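Local coordinates for protein DNA polymerase III subunit beta (Deinococcus radiodurans, PDB 4TRT) that probably tethers DNA polymerases and other proteins to DNA and confers processivity, as a ring-shaped head-to-tail homodimer that encircles the double helix, at residues A268-N273 against G291-A296; H73-I78 against L96-G101; S134-S139 against A165-S170. All coordinates share one frame; numbering follows the deposited sequence.

Contact 1 (A268-N273 against G291-A296)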
loop_
_atom_site.group_PDB
_atom_site.type_symbol
_atom_site.label_atom_id
_atom_site.label_comp_id
_atom_site.label_asym_id
_atom_site.label_seq_id
_atom_site.Cartn_x
_atom_site.Cartn_y
_atom_site.Cartn_z
ATOM N N ALA A 268 -5.356 -24.738 -3.206
ATOM C CA ALA A 268 -6.746 -25.113 -2.895
ATOM C C ALA A 268 -7.685 -24.448 -3.910
ATOM O O ALA A 268 -7.366 -23.379 -4.446
ATOM C CB ALA A 268 -7.099 -24.714 -1.460
ATOM N N ASP A 269 -8.811 -25.091 -4.232
ATOM C CA ASP A 269 -9.697 -24.550 -5.268
ATOM C C ASP A 269 -10.291 -23.219 -4.828
ATOM O O ASP A 269 -10.646 -23.048 -3.659
ATOM C CB ASP A 269 -10.806 -25.544 -5.680
ATOM C CG ASP A 269 -10.497 -26.264 -6.990
ATOM O OD1 ASP A 269 -9.750 -25.712 -7.830
ATOM O OD2 ASP A 269 -11.009 -27.384 -7.189
ATOM N N LYS A 270 -10.409 -22.302 -5.793
ATOM C CA LYS A 270 -10.852 -20.923 -5.556
ATOM C C LYS A 270 -12.076 -20.853 -4.638
ATOM O O LYS A 270 -12.211 -19.915 -3.844
ATOM C CB LYS A 270 -11.150 -20.200 -6.888
ATOM C CG LYS A 270 -9.965 -19.994 -7.837
ATOM C CD LYS A 270 -8.599 -19.799 -7.178
ATOM C CE LYS A 270 -7.523 -19.620 -8.241
ATOM N NZ LYS A 270 -6.267 -19.046 -7.694
ATOM N N ASN A 271 -12.977 -21.826 -4.760
ATOM C CA ASN A 271 -13.965 -22.036 -3.714
ATOM C C ASN A 271 -14.456 -23.478 -3.576
ATOM O O ASN A 271 -15.486 -23.871 -4.123
ATOM C CB ASN A 271 -15.139 -21.053 -3.833
ATOM C CG ASN A 271 -15.766 -20.737 -2.482
ATOM O OD1 ASN A 271 -15.330 -21.252 -1.448
ATOM N ND2 ASN A 271 -16.787 -19.883 -2.483
ATOM N N ALA A 272 -13.658 -24.257 -2.856
ATOM C CA ALA A 272 -14.118 -25.441 -2.151
ATOM C C ALA A 272 -13.812 -25.192 -0.669
ATOM O O ALA A 272 -13.233 -26.051 0.010
ATOM C CB ALA A 272 -13.398 -26.680 -2.648
ATOM N N ASN A 273 -14.177 -23.998 -0.186
ATOM C CA ASN A 273 -13.904 -23.583 1.195
ATOM C C ASN A 273 -12.417 -23.589 1.562
ATOM O O ASN A 273 -12.054 -23.912 2.697
ATOM C CB ASN A 273 -14.710 -24.459 2.160
ATOM C CG ASN A 273 -16.194 -24.467 1.816
ATOM O OD1 ASN A 273 -16.744 -23.446 1.390
ATOM N ND2 ASN A 273 -16.837 -25.624 1.953
ATOM N N GLY A 291 -6.244 -28.593 -6.440
ATOM C CA GLY A 291 -7.224 -27.861 -7.229
ATOM C C GLY A 291 -6.947 -28.004 -8.705
ATOM O O GLY A 291 -6.215 -28.900 -9.124
ATOM N N ASP A 292 -7.527 -27.102 -9.492
ATOM C CA ASP A 292 -7.431 -27.171 -10.943
ATOM C C ASP A 292 -6.020 -26.944 -11.485
ATOM O O ASP A 292 -5.699 -27.426 -12.571
ATOM C CB ASP A 292 -8.380 -26.154 -11.584
ATOM C CG ASP A 292 -9.847 -26.511 -11.384
ATOM O OD1 ASP A 292 -10.187 -27.714 -11.415
ATOM O OD2 ASP A 292 -10.662 -25.581 -11.213
ATOM N N TYR A 293 -5.183 -26.227 -10.735
ATOM C CA TYR A 293 -3.837 -25.856 -11.211
ATOM C C TYR A 293 -2.756 -26.857 -10.827
ATOM O O TYR A 293 -1.700 -26.919 -11.460
ATOM C CB TYR A 293 -3.453 -24.476 -10.694
ATOM C CG TYR A 293 -4.339 -23.386 -11.235
ATOM C CD1 TYR A 293 -4.112 -22.846 -12.500
ATOM C CD2 TYR A 293 -5.416 -22.909 -10.496
ATOM C CE1 TYR A 293 -4.927 -21.850 -13.009
ATOM C CE2 TYR A 293 -6.237 -21.911 -10.999
ATOM C CZ TYR A 293 -5.989 -21.388 -12.253
ATOM O OH TYR A 293 -6.800 -20.399 -12.756
ATOM N N GLY A 294 -3.028 -27.637 -9.791
ATOM C CA GLY A 294 -2.088 -28.630 -9.316
ATOM C C GLY A 294 -2.388 -28.998 -7.878
ATOM O O GLY A 294 -3.525 -28.859 -7.420
ATOM N N ARG A 295 -1.358 -29.452 -7.170
ATOM C CA ARG A 295 -1.495 -29.966 -5.800
ATOM C C ARG A 295 -0.229 -29.659 -5.016
ATOM O O ARG A 295 0.859 -29.578 -5.605
ATOM C CB ARG A 295 -1.793 -31.473 -5.839
ATOM C CG ARG A 295 -0.576 -32.368 -6.009
ATOM C CD ARG A 295 -0.851 -33.660 -6.783
ATOM N NE ARG A 295 0.191 -34.670 -6.523
ATOM C CZ ARG A 295 0.635 -35.559 -7.417
ATOM N NH1 ARG A 295 0.170 -35.582 -8.667
ATOM N NH2 ARG A 295 1.581 -36.426 -7.058
ATOM N N ALA A 296 -0.377 -29.458 -3.705
ATOM C CA ALA A 296 0.726 -29.061 -2.833
ATOM C C ALA A 296 0.712 -29.914 -1.596
ATOM O O ALA A 296 -0.363 -30.169 -1.057
ATOM C CB ALA A 296 0.572 -27.606 -2.406
#
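The carboxylate of Asp269 reaches over the start of a β-hairpin turn and takes the backbone N-H of Asp292. The hairpin joins strands 284-290 and 294-301 of the C-terminal clamp domain. Residues 291-294 form its type I turn, in which Gly291 N donates to Gly294 O at 2.9 Å, with a weak return bond from Gly294 N to Gly291 O. Facing it is the loop between helix 254-265 and strand 275-281. Within that loop Asn271 forms an Asx turn: its OD1 accepts from Asn273 N at 3.2 Å.

The bond from Asp292 N to Asp269 OD1 is 3.1 Å long and moderately bent, 148° at the hydrogen. The N-H comes to the syn side of the carboxylate but lies 33° out of its plane. Asp269 OD1 also rests 3.4 Å from Gly291 CA. A β-carbon on that residue would point into the loop and fall about 2.8 Å from the same oxygen, so glycine suits the place. Gly294 is needed for another reason: at its backbone angles a β-carbon would jam against the preceding carbonyl oxygen.

Asp292 sends its own carboxylate to the same spot, its OD2 3.5 Å from Asp269 OD1. Two acids this close at the surface would be expected to repel mildly, and the backbone N-H probably offsets part of that cost. Tyr293 packs on Leu74 of the second subunit, and Arg295 forms a salt bridge with Glu95 of the second subunit, so this hairpin lies at the dimer interface. Lys270, its chain bent at chi2 (-32°), crosses the side chain of Tyr293 at about a right angle, and the contact is made by methylene carbon rather than by the ammonium group, Lys270 CE standing 3.8 Å from Tyr293 CE2.

Contact 2 (H73-I78 against L96-G101)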
loop_
_atom_site.group_PDB
_atom_site.type_symbol
_atom_site.label_atom_id
_atom_site.label_comp_id
_atom_site.label_asym_id
_atom_site.label_seq_id
_atom_site.Cartn_x
_atom_site.Cartn_y
_atom_site.Cartn_z
ATOM N N HIS A 73 -11.644 16.028 6.994
ATOM C CA HIS A 73 -10.499 15.459 6.265
ATOM C C HIS A 73 -9.598 16.513 5.697
ATOM O O HIS A 73 -8.366 16.373 5.718
ATOM C CB HIS A 73 -10.964 14.478 5.204
ATOM C CG HIS A 73 -11.622 13.267 5.788
ATOM N ND1 HIS A 73 -12.897 13.295 6.240
ATOM C CD2 HIS A 73 -11.143 11.981 6.032
ATOM C CE1 HIS A 73 -13.218 12.101 6.747
ATOM N NE2 HIS A 73 -12.153 11.289 6.620
ATOM N N LEU A 74 -10.194 17.587 5.203
ATOM C CA LEU A 74 -9.429 18.722 4.717
ATOM C C LEU A 74 -8.586 19.344 5.837
ATOM O O LEU A 74 -7.424 19.626 5.634
ATOM C CB LEU A 74 -10.354 19.771 4.088
ATOM C CG LEU A 74 -9.686 21.054 3.592
ATOM C CD1 LEU A 74 -8.555 20.704 2.628
ATOM C CD2 LEU A 74 -10.711 21.934 2.894
ATOM N N PHE A 75 -9.183 19.549 7.010
ATOM C CA PHE A 75 -8.479 20.137 8.145
ATOM C C PHE A 75 -7.317 19.250 8.600
ATOM O O PHE A 75 -6.232 19.744 8.861
ATOM C CB PHE A 75 -9.455 20.404 9.290
ATOM C CG PHE A 75 -8.843 21.060 10.504
ATOM C CD1 PHE A 75 -7.966 22.130 10.385
ATOM C CD2 PHE A 75 -9.204 20.655 11.776
ATOM C CE1 PHE A 75 -7.419 22.733 11.504
ATOM C CE2 PHE A 75 -8.672 21.271 12.904
ATOM C CZ PHE A 75 -7.765 22.310 12.759
ATOM N N ALA A 76 -7.550 17.941 8.651
ATOM C CA ALA A 76 -6.522 16.982 9.024
ATOM C C ALA A 76 -5.366 16.997 8.026
ATOM O O ALA A 76 -4.201 16.929 8.399
ATOM C CB ALA A 76 -7.120 15.580 9.114
ATOM N N GLN A 77 -5.708 17.099 6.750
ATOM C CA GLN A 77 -4.711 17.119 5.690
ATOM C C GLN A 77 -3.852 18.378 5.753
ATOM O O GLN A 77 -2.634 18.327 5.567
ATOM C CB GLN A 77 -5.410 16.990 4.328
ATOM C CG GLN A 77 -4.490 17.094 3.116
ATOM C CD GLN A 77 -5.253 16.921 1.813
ATOM O OE1 GLN A 77 -6.468 17.105 1.769
ATOM N NE2 GLN A 77 -4.549 16.559 0.753
ATOM N N ILE A 78 -4.491 19.522 5.972
ATOM C CA ILE A 78 -3.771 20.795 6.068
ATOM C C ILE A 78 -2.782 20.753 7.247
ATOM O O ILE A 78 -1.615 21.134 7.110
ATOM C CB ILE A 78 -4.768 21.958 6.208
ATOM C CG1 ILE A 78 -5.437 22.247 4.860
ATOM C CG2 ILE A 78 -4.097 23.203 6.771
ATOM C CD1 ILE A 78 -6.608 23.222 4.985
ATOM N N LEU A 96 -11.520 29.964 9.582
ATOM C CA LEU A 96 -10.474 29.462 10.470
ATOM C C LEU A 96 -9.096 29.631 9.827
ATOM O O LEU A 96 -8.819 29.073 8.754
ATOM C CB LEU A 96 -10.679 27.990 10.791
ATOM C CG LEU A 96 -9.622 27.388 11.736
ATOM C CD1 LEU A 96 -9.899 27.905 13.142
ATOM C CD2 LEU A 96 -9.596 25.865 11.702
ATOM N N SER A 97 -8.225 30.383 10.491
ATOM C CA SER A 97 -6.851 30.526 10.038
ATOM C C SER A 97 -5.975 29.470 10.720
ATOM O O SER A 97 -6.101 29.232 11.929
ATOM C CB SER A 97 -6.347 31.935 10.325
ATOM O OG SER A 97 -7.060 32.853 9.523
ATOM N N VAL A 98 -5.108 28.826 9.942
ATOM C CA VAL A 98 -4.221 27.782 10.468
ATOM C C VAL A 98 -2.807 28.165 10.014
ATOM O O VAL A 98 -2.531 28.215 8.793
ATOM C CB VAL A 98 -4.592 26.389 9.926
ATOM C CG1 VAL A 98 -3.766 25.305 10.603
ATOM C CG2 VAL A 98 -6.088 26.107 10.074
ATOM N N ARG A 99 -1.953 28.512 10.979
ATOM C CA ARG A 99 -0.670 29.158 10.702
ATOM C C ARG A 99 0.473 28.439 11.374
ATOM O O ARG A 99 0.361 28.020 12.526
ATOM C CB ARG A 99 -0.638 30.608 11.220
ATOM C CG ARG A 99 -1.570 31.548 10.496
ATOM C CD ARG A 99 -1.335 32.983 10.930
ATOM N NE ARG A 99 -2.333 33.851 10.326
ATOM C CZ ARG A 99 -3.436 34.306 10.919
ATOM N NH1 ARG A 99 -3.711 34.027 12.183
ATOM N NH2 ARG A 99 -4.264 35.084 10.228
ATOM N N SER A 100 1.577 28.333 10.647
ATOM C CA SER A 100 2.853 27.890 11.212
ATOM C C SER A 100 3.961 28.412 10.292
ATOM O O SER A 100 3.942 28.158 9.088
ATOM C CB SER A 100 2.916 26.366 11.310
ATOM O OG SER A 100 4.116 25.983 11.969
ATOM N N GLY A 101 4.878 29.190 10.862
ATOM C CA GLY A 101 5.952 29.832 10.115
ATOM C C GLY A 101 5.438 30.606 8.907
ATOM O O GLY A 101 4.631 31.514 9.047
#
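With CG of Phe75 trans to the backbone N (chi1 -178°), the ring leaves helix 72-81 and reaches the sheet, where Leu96, likewise extended at chi1 (-179°), brings a methyl to meet it. This is helix-on-sheet packing in the N-terminal domain of the DNA clamp fold. The helix segment 73-78 runs nearly along strand 96-100, at 18°, with the axes 10.9 Å apart, a gap bridged by large apolar side chains.

Strand alternation turns Leu96 and Val98 inward, while Ser97 and Arg99 face the other way, Arg99 forming a salt bridge with Glu90. On the helix, Phe75 and Ile78 are three residues apart and so share the face toward the sheet. One ring corner does the touching: Phe75 CE1 lies 3.8 Å from Leu96 CD2, whose side chain crosses that of Phe75 at about a right angle. Val98 CG2 comes at the edge of the ring, near its plane, 3.9 Å from Phe75 CE1. Leu107 of strand 103-108 and Leu15 of helix 8-21 also pack on the ring. Branched Val98 serves two partners: its other methyl, CG1, lies more loosely against the helix, 4.4 Å from Ile78 CG2.

Contact 3 (S134-S139 against A165-S170)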
loop_
_atom_site.group_PDB
_atom_site.type_symbol
_atom_site.label_atom_id
_atom_site.label_comp_id
_atom_site.label_asym_id
_atom_site.label_seq_id
_atom_site.Cartn_x
_atom_site.Cartn_y
_atom_site.Cartn_z
ATOM N N SER A 134 -7.644 -4.110 24.133
ATOM C CA SER A 134 -7.394 -4.009 22.701
ATOM C C SER A 134 -6.790 -5.279 22.106
ATOM O O SER A 134 -7.228 -5.749 21.062
ATOM C CB SER A 134 -6.466 -2.832 22.410
ATOM O OG SER A 134 -6.307 -2.671 21.007
ATOM N N ARG A 135 -5.776 -5.831 22.762
ATOM C CA ARG A 135 -5.152 -7.065 22.261
ATOM C C ARG A 135 -6.143 -8.246 22.358
ATOM O O ARG A 135 -6.185 -9.073 21.463
ATOM C CB ARG A 135 -3.781 -7.321 22.924
ATOM C CG ARG A 135 -2.602 -6.739 22.129
ATOM C CD ARG A 135 -1.250 -6.833 22.822
ATOM N NE ARG A 135 -0.956 -5.619 23.591
ATOM C CZ ARG A 135 -1.210 -5.422 24.890
ATOM N NH1 ARG A 135 -1.769 -6.365 25.633
ATOM N NH2 ARG A 135 -0.890 -4.258 25.454
ATOM N N ALA A 136 -6.993 -8.280 23.387
ATOM C CA ALA A 136 -8.047 -9.293 23.474
ATOM C C ALA A 136 -9.039 -9.150 22.321
ATOM O O ALA A 136 -9.328 -10.123 21.627
ATOM C CB ALA A 136 -8.761 -9.246 24.817
ATOM N N PHE A 137 -9.537 -7.939 22.099
ATOM C CA PHE A 137 -10.396 -7.652 20.939
ATOM C C PHE A 137 -9.784 -8.111 19.625
ATOM O O PHE A 137 -10.448 -8.768 18.819
ATOM C CB PHE A 137 -10.695 -6.150 20.809
ATOM C CG PHE A 137 -11.787 -5.638 21.712
ATOM C CD1 PHE A 137 -12.828 -6.449 22.157
ATOM C CD2 PHE A 137 -11.805 -4.290 22.062
ATOM C CE1 PHE A 137 -13.828 -5.930 22.967
ATOM C CE2 PHE A 137 -12.804 -3.774 22.861
ATOM C CZ PHE A 137 -13.808 -4.593 23.324
ATOM N N SER A 138 -8.518 -7.766 19.411
ATOM C CA SER A 138 -7.824 -8.080 18.157
ATOM C C SER A 138 -7.630 -9.584 17.963
ATOM O O SER A 138 -7.527 -10.048 16.837
ATOM C CB SER A 138 -6.448 -7.414 18.116
ATOM O OG SER A 138 -6.574 -6.021 17.988
ATOM N N SER A 139 -7.566 -10.324 19.069
ATOM C CA SER A 139 -7.381 -11.769 19.034
ATOM C C SER A 139 -8.654 -12.519 18.654
ATOM O O SER A 139 -8.551 -13.633 18.131
ATOM C CB SER A 139 -6.891 -12.280 20.389
ATOM O OG SER A 139 -5.625 -11.712 20.666
ATOM N N ALA A 165 -11.386 -10.931 32.972
ATOM C CA ALA A 165 -12.468 -10.754 32.030
ATOM C C ALA A 165 -12.175 -11.590 30.779
ATOM O O ALA A 165 -11.061 -12.099 30.609
ATOM C CB ALA A 165 -12.591 -9.285 31.667
ATOM N N ARG A 166 -13.166 -11.704 29.904
ATOM C CA ARG A 166 -13.045 -12.537 28.718
ATOM C C ARG A 166 -13.807 -11.907 27.570
ATOM O O ARG A 166 -14.910 -11.382 27.767
ATOM C CB ARG A 166 -13.628 -13.921 29.009
ATOM C CG ARG A 166 -13.856 -14.780 27.781
ATOM C CD ARG A 166 -14.398 -16.141 28.169
ATOM N NE ARG A 166 -13.354 -16.978 28.711
ATOM C CZ ARG A 166 -13.440 -18.290 28.862
ATOM N NH1 ARG A 166 -14.552 -18.944 28.539
ATOM N NH2 ARG A 166 -12.403 -18.952 29.343
ATOM N N VAL A 167 -13.225 -11.949 26.371
ATOM C CA VAL A 167 -13.980 -11.614 25.161
ATOM C C VAL A 167 -14.143 -12.854 24.311
ATOM O O VAL A 167 -13.253 -13.698 24.263
ATOM C CB VAL A 167 -13.348 -10.490 24.308
ATOM C CG1 VAL A 167 -13.556 -9.135 24.979
ATOM C CG2 VAL A 167 -11.882 -10.786 24.019
ATOM N N VAL A 168 -15.296 -12.950 23.652
ATOM C CA VAL A 168 -15.650 -14.120 22.862
ATOM C C VAL A 168 -16.348 -13.677 21.578
ATOM O O VAL A 168 -17.225 -12.800 21.605
ATOM C CB VAL A 168 -16.602 -15.061 23.639
ATOM C CG1 VAL A 168 -16.789 -16.395 22.910
ATOM C CG2 VAL A 168 -16.108 -15.301 25.058
ATOM N N ALA A 169 -15.957 -14.291 20.460
ATOM C CA ALA A 169 -16.671 -14.135 19.205
ATOM C C ALA A 169 -16.912 -15.500 18.575
ATOM O O ALA A 169 -16.160 -16.459 18.824
ATOM C CB ALA A 169 -15.863 -13.252 18.278
ATOM N N SER A 170 -17.964 -15.584 17.756
ATOM C CA SER A 170 -18.349 -16.825 17.140
ATOM C C SER A 170 -19.336 -16.605 16.000
ATOM O O SER A 170 -20.021 -15.588 15.937
ATOM C CB SER A 170 -18.981 -17.753 18.191
ATOM O OG SER A 170 -19.345 -18.995 17.630
#
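Helix 130-140 packs on an antiparallel sheet that the central clamp domain shares with the C-terminal one, and Val167, on strand 164-170, is the residue through which the strand segment meets the helix. Its side chain points at the helix and divides its two methyls between neighbouring helix residues. With chi1 at -74°, CG1 is turned anti to the carbonyl carbon, and CG2 occupies the crowded position between the backbone N and that carbon.

From there CG2 meets both the methyl and the carbonyl of one residue: Val167 CG2 is 3.6 Å from Ala136 CB and equally near Ala136 O. Alanine fits because its single methyl lets the chains come close, with Ala136 CA and Val167 CA only 6.6 Å apart. The other methyl serves Phe137. That residue's CB starts out pointing away from the strand, but its ring swings back across the valine at about a right angle, so that Phe137 CE1 lies 3.8 Å from Val167 CG1. The ring also packs on Val196, Leu199 and Ile200 of helix 193-202, and thus joins both helices to the sheet. Cutting Val167 back to an alanine removes both methyls and is likely to open a gap beside Ala136 CB and leave the Phe137 ring freer to turn.

Polar groups frame this apolar core. Ser139 OG donates to Arg135 O at 2.8 Å, a bond back to the preceding helical turn that satisfies a buried hydroxyl, and Ser139 OG is also hydrogen-bonded to Arg178 NH1 of strand 175-181. By strand alternation Arg166, next to Val167, faces the opposite side of the sheet, where it forms a salt bridge with Asp179. Two helices side by side against β-sheet are typical of each domain of the sliding clamp fold.

How the contacts relate
The three contacts follow one another around the crescent of a single subunit, one in each of the three clamp domains: contact 2 in the N-terminal, contact 3 in the central and contact 1 in the C-terminal. None touches another. Contact 3 lies between the other two, its centre about 38 Å from that of contact 2 and about 32 Å from that of contact 1. Contacts 1 and 2 have centres about 52 Å apart within the chain, yet the head-to-tail dimer brings them together across the interface: Tyr293 of one subunit packs on Leu74 of the other. Contacts 2 and 3 are buried helix-sheet packing, whereas contact 1 is a surface contact between a loop and an interface hairpin.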